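Local coordinates for aeromonas extracellular serine protease (Aeromonas sobria, PDB 3WQB), which cleaves peptide bonds after paired basic residues, one of them lysine, as a calcium-binding, kexin- and furin-like subtilase and probable virulence factor, at residues A[254-259]-A[276-281]; A[212-217]-A[248-253]. The protein carries 1 engineered substitution. All coordinates share one frame; numbering follows the deposited sequence.

Contact 1. Residues A[254-259]-A[276-281]; sequences WNLVVS and NIFLSA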
ATOM      1  N   TRP A 254       1.738  10.589   1.578  1.00  9.29           N
ATOM      2  CA  TRP A 254       3.090  10.432   1.019  1.00  9.78           C
ATOM      3  C   TRP A 254       3.208   9.139   0.225  1.00  9.05           C
ATOM      4  O   TRP A 254       3.937   9.091  -0.771  1.00  9.64           O
ATOM      5  CB  TRP A 254       4.157  10.513   2.118  1.00  9.95           C
ATOM      6  CG  TRP A 254       3.869  11.662   3.033  1.00  9.90           C
ATOM      7  CD1 TRP A 254       3.491  11.590   4.340  1.00 10.27           C
ATOM      8  CD2 TRP A 254       3.817  13.056   2.674  1.00 10.73           C
ATOM      9  NE1 TRP A 254       3.252  12.858   4.836  1.00 11.06           N
ATOM     10  CE2 TRP A 254       3.434  13.771   3.831  1.00 11.26           C
ATOM     11  CE3 TRP A 254       4.078  13.770   1.489  1.00 11.02           C
ATOM     12  CZ2 TRP A 254       3.297  15.171   3.837  1.00 11.95           C
ATOM     13  CZ3 TRP A 254       3.959  15.167   1.504  1.00 11.59           C
ATOM     14  CH2 TRP A 254       3.565  15.842   2.666  1.00 12.15           C
ATOM     15  N   ASN A 255       2.463   8.103   0.625  1.00  8.96           N
ATOM     16  CA  ASN A 255       2.404   6.875  -0.148  1.00  8.89           C
ATOM     17  C   ASN A 255       1.511   7.037  -1.361  1.00  8.82           C
ATOM     18  O   ASN A 255       0.349   7.454  -1.227  1.00 10.69           O
ATOM     19  CB  ASN A 255       1.848   5.746   0.713  1.00  8.71           C
ATOM     20  CG  ASN A 255       2.883   5.136   1.609  1.00  8.77           C
ATOM     21  OD1 ASN A 255       4.051   5.046   1.235  1.00 10.45           O
ATOM     22  ND2 ASN A 255       2.466   4.692   2.799  1.00  9.95           N
ATOM     23  N   LEU A 256       2.059   6.714  -2.532  1.00  9.04           N
ATOM     24  CA  LEU A 256       1.269   6.561  -3.742  1.00  8.94           C
ATOM     25  C   LEU A 256       0.806   5.104  -3.758  1.00  8.66           C
ATOM     26  O   LEU A 256       1.613   4.195  -3.992  1.00  8.97           O
ATOM     27  CB  LEU A 256       2.126   6.885  -4.974  1.00  9.21           C
ATOM     28  CG  LEU A 256       1.413   7.081  -6.321  1.00  9.54           C
ATOM     29  CD1 LEU A 256       2.354   7.683  -7.348  1.00 10.94           C
ATOM     30  CD2 LEU A 256       0.847   5.762  -6.832  1.00 10.10           C
ATOM     31  N   VAL A 257      -0.477   4.891  -3.488  1.00  8.04           N
ATOM     32  CA  VAL A 257      -1.019   3.539  -3.308  1.00  8.58           C
ATOM     33  C   VAL A 257      -1.546   2.992  -4.633  1.00  8.77           C
ATOM     34  O   VAL A 257      -2.274   3.684  -5.350  1.00  8.90           O
ATOM     35  CB  VAL A 257      -2.102   3.505  -2.212  1.00  8.22           C
ATOM     36  CG1 VAL A 257      -2.555   2.081  -1.962  1.00  9.23           C
ATOM     37  CG2 VAL A 257      -1.576   4.093  -0.903  1.00  9.45           C
ATOM     38  N   VAL A 258      -1.159   1.755  -4.966  1.00  8.74           N
ATOM     39  CA  VAL A 258      -1.499   1.183  -6.274  1.00  9.34           C
ATOM     40  C   VAL A 258      -2.248  -0.129  -6.193  1.00  8.96           C
ATOM     41  O   VAL A 258      -1.934  -0.990  -5.367  1.00  9.22           O
ATOM     42  CB  VAL A 258      -0.260   1.021  -7.193  1.00  9.92           C
ATOM     43  CG1 VAL A 258       0.408   2.356  -7.424  1.00 11.56           C
ATOM     44  CG2 VAL A 258       0.731   0.034  -6.622  1.00 10.93           C
ATOM     45  N   SER A 259      -3.235  -0.261  -7.068  1.00  8.92           N
ATOM     46  CA  SER A 259      -3.923  -1.528  -7.268  1.00  8.99           C
ATOM     47  C   SER A 259      -3.314  -2.289  -8.455  1.00  8.57           C
ATOM     48  O   SER A 259      -2.564  -1.725  -9.257  1.00  9.50           O
ATOM     49  CB  SER A 259      -5.403  -1.279  -7.506  1.00  9.46           C
ATOM     50  OG  SER A 259      -5.615  -0.535  -8.695  1.00 10.27           O
ATOM     51  N   ASN A 276      -8.445   5.594  -1.756  1.00  8.75           N
ATOM     52  CA  ASN A 276      -7.040   5.996  -1.664  1.00  9.10           C
ATOM     53  C   ASN A 276      -6.119   5.387  -2.707  1.00  9.30           C
ATOM     54  O   ASN A 276      -4.936   5.679  -2.702  1.00  9.55           O
ATOM     55  CB  ASN A 276      -6.484   5.728  -0.268  1.00  9.49           C
ATOM     56  CG  ASN A 276      -6.543   4.274   0.122  1.00  9.54           C
ATOM     57  OD1 ASN A 276      -7.492   3.563  -0.214  1.00  9.76           O
ATOM     58  ND2 ASN A 276      -5.550   3.833   0.882  1.00  9.55           N
ATOM     59  N   ILE A 277      -6.657   4.585  -3.619  1.00  8.85           N
ATOM     60  CA  ILE A 277      -5.881   4.127  -4.783  1.00  8.62           C
ATOM     61  C   ILE A 277      -5.577   5.347  -5.648  1.00  8.55           C
ATOM     62  O   ILE A 277      -6.462   6.165  -5.908  1.00  9.28           O
ATOM     63  CB  ILE A 277      -6.653   3.065  -5.601  1.00  8.50           C
ATOM     64  CG1 ILE A 277      -6.979   1.838  -4.738  1.00  8.77           C
ATOM     65  CG2 ILE A 277      -5.877   2.655  -6.860  1.00  9.49           C
ATOM     66  CD1 ILE A 277      -5.765   1.132  -4.108  1.00  9.16           C
ATOM     67  N   PHE A 278      -4.325   5.479  -6.077  1.00  8.55           N
ATOM     68  CA  PHE A 278      -3.942   6.564  -6.970  1.00  8.67           C
ATOM     69  C   PHE A 278      -3.900   6.104  -8.425  1.00  8.09           C
ATOM     70  O   PHE A 278      -4.392   6.804  -9.319  1.00  8.89           O
ATOM     71  CB  PHE A 278      -2.597   7.170  -6.548  1.00  8.69           C
ATOM     72  CG  PHE A 278      -2.308   8.501  -7.188  1.00  8.98           C
ATOM     73  CD1 PHE A 278      -2.858   9.657  -6.656  1.00 10.63           C
ATOM     74  CD2 PHE A 278      -1.518   8.596  -8.333  1.00 10.40           C
ATOM     75  CE1 PHE A 278      -2.618  10.895  -7.247  1.00 11.52           C
ATOM     76  CE2 PHE A 278      -1.268   9.840  -8.929  1.00 11.06           C
ATOM     77  CZ  PHE A 278      -1.834  10.980  -8.386  1.00 12.42           C
ATOM     78  N   LEU A 279      -3.332   4.920  -8.659  1.00  9.13           N
ATOM     79  CA  LEU A 279      -3.178   4.362 -10.000  1.00  9.93           C
ATOM     80  C   LEU A 279      -3.328   2.846  -9.960  1.00  9.52           C
ATOM     81  O   LEU A 279      -3.110   2.202  -8.915  1.00  9.54           O
ATOM     82  CB  LEU A 279      -1.793   4.702 -10.575  1.00 11.23           C
ATOM     83  CG  LEU A 279      -1.467   6.150 -10.907  1.00 12.45           C
ATOM     84  CD1 LEU A 279       0.023   6.317 -10.992  1.00 12.65           C
ATOM     85  CD2 LEU A 279      -2.158   6.571 -12.200  1.00 14.35           C
ATOM     86  N   SER A 280      -3.668   2.295 -11.120  1.00  9.78           N
ATOM     87  CA  SER A 280      -3.577   0.870 -11.400  1.00  9.91           C
ATOM     88  C   SER A 280      -2.281   0.594 -12.157  1.00  9.28           C
ATOM     89  O   SER A 280      -1.893   1.352 -13.054  1.00  9.55           O
ATOM     90  CB  SER A 280      -4.766   0.460 -12.271  1.00 10.46           C
ATOM     91  OG  SER A 280      -4.723  -0.913 -12.649  1.00 13.40           O
ATOM     92  N   ALA A 281      -1.601  -0.489 -11.800  1.00  9.23           N
ATOM     93  CA  ALA A 281      -0.450  -0.928 -12.564  1.00  9.03           C
ATOM     94  C   ALA A 281      -0.446  -2.438 -12.667  1.00  9.61           C
ATOM     95  O   ALA A 281      -1.217  -3.114 -12.000  1.00  9.69           O
ATOM     96  CB  ALA A 281       0.852  -0.368 -11.953  1.00  9.09           C
TER
HETATM   97  O   HOH W   1      -2.571   7.021  -3.212  1.00 10.79           O
HETATM   98  O   HOH W   2      -6.143  -2.337 -10.891  1.00 13.82           O
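V257 and F278 start the pairing of two parallel strands, 255-259 and 277-281. F278 N donates to V257 O at 2.8 Å; the bond is nearly straight and lies in the carbonyl plane. Further along, S259 uses both its N and its O, to the two residues flanking S280, as in parallel pairing. Its N reaches L279 O at 3.1 Å, and its O receives A281 N at 3.0 Å. Continuing that pattern would bring L279 N to V257 O, but F278 N takes its place, and L279 N is left buried without a partner. CA-H...O contacts run from V258 CA to L279 O and S280 CA to S259 O.

Two waters extend the pairing. One accepts from V257 N and donates to N276 O, where the strands spread apart. The other lies between S259 OG and S280 OG. S259 OG also bonds to T411 O.

L256 crosses F278 at about a right angle, and its CD2 meets F278 CB at 3.7 Å. F278 CG is anti to the backbone N (chi1 -165°), which brings F278 CD2 within 3.9 Å of L256 CG, obliquely to the ring. L279 CD1 lies at the ring edge, in plane. On the other side V257 CG1 meets I277 CD1 at 4.0 Å.

This is the edge of the parallel central sheet of the subtilisin domain: 277-282 is its outermost strand in the chain, and 211-215 flanks 255-261 on the other side. Helix 335-352 packs on L256, V258 and A281, helix 358-368 on L256, F278 and L279. F414 meets the F278 ring edge-to-face.

Contact 2. Residues A[212-217]-A[248-253]; sequences YIKAAG and PSNSNF
K214 lays its bent chain across the side chain of N250, and the two cross at about a right angle. N250 OD1 sits over the lysine chain, 3.3 Å from K214 CG and 3.4 Å from K214 CE. A chi1 near 180° points the chain away from its own backbone N. It then bends at chi2 and chi4 and curls around the amide oxygen.

The ammonium group ends this curl. K214 NZ donates to N250 OD1 at 2.8 Å, in the carbonyl plane and on a lone pair. It also bonds to Y178 O, and weakly to A215 O. K214 CE touches S249 CB at 4.4 Å, a looser contact.

Water 3 closes the other end of the amide. It accepts from N250 ND2 at 3.0 Å and donates to A215 O at 2.8 Å. The two ends of the N250 amide are thus tied to the 212-217 segment, one directly and one through water. This should fix the amide's rotation.

The short 3-10 turn 248-250 is secured from within. P248 O takes both S251 N and S251 OG, from the same face of its plane. R532 reaches P248 O and S251 OG from outside.

The strand 211-215 ends here, close to the predicted charge-relay site. The A215 side chain is about 5 Å from that of A336, the engineered residue at that site's predicted serine position, and packs on helix 335-352. K214 is buried, and the acceptors that hold NZ here, N250 OD1, Y178 O and weakly A215 O, are neutral oxygens. Its positive charge, if kept, is therefore probably stabilised by amide and carbonyl dipoles.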
ATOM      1  N   TYR A 212       7.369   7.756  -2.600  1.00  9.11           N
ATOM      2  CA  TYR A 212       7.017   6.508  -1.913  1.00  8.57           C
ATOM      3  C   TYR A 212       5.888   5.827  -2.666  1.00  8.99           C
ATOM      4  O   TYR A 212       4.868   6.459  -2.932  1.00  9.17           O
ATOM      5  CB  TYR A 212       6.613   6.794  -0.454  1.00  8.59           C
ATOM      6  CG  TYR A 212       7.784   7.261   0.366  1.00  8.89           C
ATOM      7  CD1 TYR A 212       8.169   8.609   0.369  1.00  9.16           C
ATOM      8  CD2 TYR A 212       8.527   6.359   1.124  1.00  9.93           C
ATOM      9  CE1 TYR A 212       9.273   9.037   1.100  1.00 10.61           C
ATOM     10  CE2 TYR A 212       9.634   6.771   1.854  1.00  9.60           C
ATOM     11  CZ  TYR A 212      10.000   8.117   1.840  1.00 10.34           C
ATOM     12  OH  TYR A 212      11.080   8.543   2.572  1.00 12.01           O
ATOM     13  N   ILE A 213       6.099   4.559  -3.029  1.00  8.64           N
ATOM     14  CA  ILE A 213       5.121   3.753  -3.765  1.00  8.69           C
ATOM     15  C   ILE A 213       4.718   2.587  -2.878  1.00  8.41           C
ATOM     16  O   ILE A 213       5.578   1.986  -2.217  1.00  8.72           O
ATOM     17  CB  ILE A 213       5.719   3.227  -5.098  1.00  8.64           C
ATOM     18  CG1 ILE A 213       6.582   4.307  -5.793  1.00  9.80           C
ATOM     19  CG2 ILE A 213       4.627   2.658  -5.993  1.00  9.93           C
ATOM     20  CD1 ILE A 213       5.834   5.554  -6.254  1.00 11.09           C
ATOM     21  N   LYS A 214       3.425   2.268  -2.854  1.00  8.31           N
ATOM     22  CA  LYS A 214       2.882   1.412  -1.820  1.00  8.66           C
ATOM     23  C   LYS A 214       1.819   0.448  -2.351  1.00  8.39           C
ATOM     24  O   LYS A 214       0.870   0.866  -3.017  1.00  8.24           O
ATOM     25  CB  LYS A 214       2.286   2.302  -0.722  1.00  8.72           C
ATOM     26  CG  LYS A 214       1.692   1.573   0.479  1.00  9.53           C
ATOM     27  CD  LYS A 214       2.745   0.766   1.241  1.00 10.39           C
ATOM     28  CE  LYS A 214       2.247   0.372   2.613  1.00 10.50           C
ATOM     29  NZ  LYS A 214       1.104  -0.595   2.535  1.00 11.33           N
ATOM     30  N   ALA A 215       1.982  -0.844  -2.055  1.00  8.01           N
ATOM     31  CA  ALA A 215       1.009  -1.860  -2.457  1.00  8.10           C
ATOM     32  C   ALA A 215      -0.320  -1.667  -1.733  1.00  8.22           C
ATOM     33  O   ALA A 215      -0.345  -1.472  -0.513  1.00  9.07           O
ATOM     34  CB  ALA A 215       1.562  -3.236  -2.164  1.00  8.48           C
ATOM     35  N   ALA A 216      -1.426  -1.734  -2.477  1.00  8.94           N
ATOM     36  CA  ALA A 216      -2.747  -1.620  -1.857  1.00  9.25           C
ATOM     37  C   ALA A 216      -3.133  -2.806  -0.986  1.00  9.08           C
ATOM     38  O   ALA A 216      -3.975  -2.671  -0.105  1.00 10.65           O
ATOM     39  CB  ALA A 216      -3.798  -1.424  -2.914  1.00  9.88           C
ATOM     40  N   GLY A 217      -2.530  -3.966  -1.247  1.00  8.93           N
ATOM     41  CA  GLY A 217      -2.992  -5.232  -0.660  1.00  9.33           C
ATOM     42  C   GLY A 217      -3.647  -6.141  -1.684  1.00  9.34           C
ATOM     43  O   GLY A 217      -4.076  -5.686  -2.755  1.00  9.15           O
ATOM     44  N   PRO A 248      -3.529   1.656   8.080  1.00 12.60           N
ATOM     45  CA  PRO A 248      -3.314   3.087   8.359  1.00 12.48           C
ATOM     46  C   PRO A 248      -2.245   3.780   7.495  1.00 12.09           C
ATOM     47  O   PRO A 248      -2.390   4.957   7.161  1.00 12.50           O
ATOM     48  CB  PRO A 248      -2.926   3.107   9.846  1.00 13.08           C
ATOM     49  CG  PRO A 248      -2.482   1.719  10.156  1.00 15.05           C
ATOM     50  CD  PRO A 248      -3.319   0.829   9.289  1.00 12.50           C
ATOM     51  N   SER A 249      -1.198   3.059   7.110  1.00 11.34           N
ATOM     52  CA  SER A 249      -0.133   3.661   6.310  1.00 10.85           C
ATOM     53  C   SER A 249      -0.613   4.086   4.925  1.00  9.88           C
ATOM     54  O   SER A 249      -0.042   4.987   4.307  1.00 10.58           O
ATOM     55  CB  SER A 249       1.032   2.691   6.162  1.00 11.35           C
ATOM     56  OG  SER A 249       1.547   2.357   7.434  1.00 14.09           O
ATOM     57  N   ASN A 250      -1.670   3.437   4.440  1.00  9.19           N
ATOM     58  CA  ASN A 250      -2.137   3.700   3.085  1.00  8.79           C
ATOM     59  C   ASN A 250      -2.892   5.009   2.932  1.00  8.25           C
ATOM     60  O   ASN A 250      -3.243   5.379   1.819  1.00  8.78           O
ATOM     61  CB  ASN A 250      -3.015   2.552   2.580  1.00  8.92           C
ATOM     62  CG  ASN A 250      -2.239   1.280   2.354  1.00  8.95           C
ATOM     63  OD1 ASN A 250      -1.000   1.270   2.357  1.00 11.44           O
ATOM     64  ND2 ASN A 250      -2.970   0.181   2.150  1.00 11.29           N
ATOM     65  N   SER A 251      -3.151   5.703   4.040  1.00  8.74           N
ATOM     66  CA  SER A 251      -3.841   7.003   3.992  1.00  8.49           C
ATOM     67  C   SER A 251      -2.935   8.170   4.384  1.00  8.65           C
ATOM     68  O   SER A 251      -3.428   9.258   4.680  1.00  8.95           O
ATOM     69  CB  SER A 251      -5.110   6.979   4.859  1.00  8.95           C
ATOM     70  OG  SER A 251      -4.782   6.639   6.199  1.00  9.93           O
ATOM     71  N   ASN A 252      -1.618   7.956   4.363  1.00  8.53           N
ATOM     72  CA  ASN A 252      -0.695   8.992   4.814  1.00  9.13           C
ATOM     73  C   ASN A 252      -0.321  10.037   3.779  1.00  8.93           C
ATOM     74  O   ASN A 252       0.515  10.899   4.061  1.00  9.83           O
ATOM     75  CB  ASN A 252       0.579   8.396   5.435  1.00  8.99           C
ATOM     76  CG  ASN A 252       1.523   7.818   4.405  1.00  9.68           C
ATOM     77  OD1 ASN A 252       1.201   7.727   3.223  1.00 10.07           O
ATOM     78  ND2 ASN A 252       2.706   7.428   4.856  1.00 11.40           N
ATOM     79  N   PHE A 253      -0.936   9.963   2.599  1.00  9.05           N
ATOM     80  CA  PHE A 253      -0.683  10.884   1.476  1.00  9.08           C
ATOM     81  C   PHE A 253       0.666  10.690   0.795  1.00  9.12           C
ATOM     82  O   PHE A 253       0.724  10.642  -0.421  1.00  9.18           O
ATOM     83  CB  PHE A 253      -0.885  12.352   1.868  1.00  9.72           C
ATOM     84  CG  PHE A 253      -0.607  13.317   0.751  1.00  9.59           C
ATOM     85  CD1 PHE A 253      -1.484  13.416  -0.329  1.00 10.36           C
ATOM     86  CD2 PHE A 253       0.537  14.123   0.769  1.00 10.45           C
ATOM     87  CE1 PHE A 253      -1.242  14.312  -1.362  1.00 11.63           C
ATOM     88  CE2 PHE A 253       0.791  15.012  -0.268  1.00 11.98           C
ATOM     89  CZ  PHE A 253      -0.103  15.111  -1.327  1.00 12.07           C
TER
HETATM   90  O   HOH W   3      -1.328  -2.286   2.026  1.00 15.77           O

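How the contacts relate
Both contacts are buried near the centre of the chain, with their centres about 7 Å apart, and both reach the same parallel sheet. Strands 211-215 and 255-261 are neighbours, joined by backbone bonds L256 N to Y212 O and K214 N to L256 O. I277 CD1 also packs on A216 CB, and V257 CG2 on N250 O. Contact 1 joins two adjacent strands through backbone bonds, regular around S259 and shifted near F278, and apolar side chains. Contact 2 joins a strand end to a loop, buries much less surface, and relies on one lysine, one asparagine and a water. N276 ND2 bonds to N250 O, linking the residue leading into strand 277-282 to that loop.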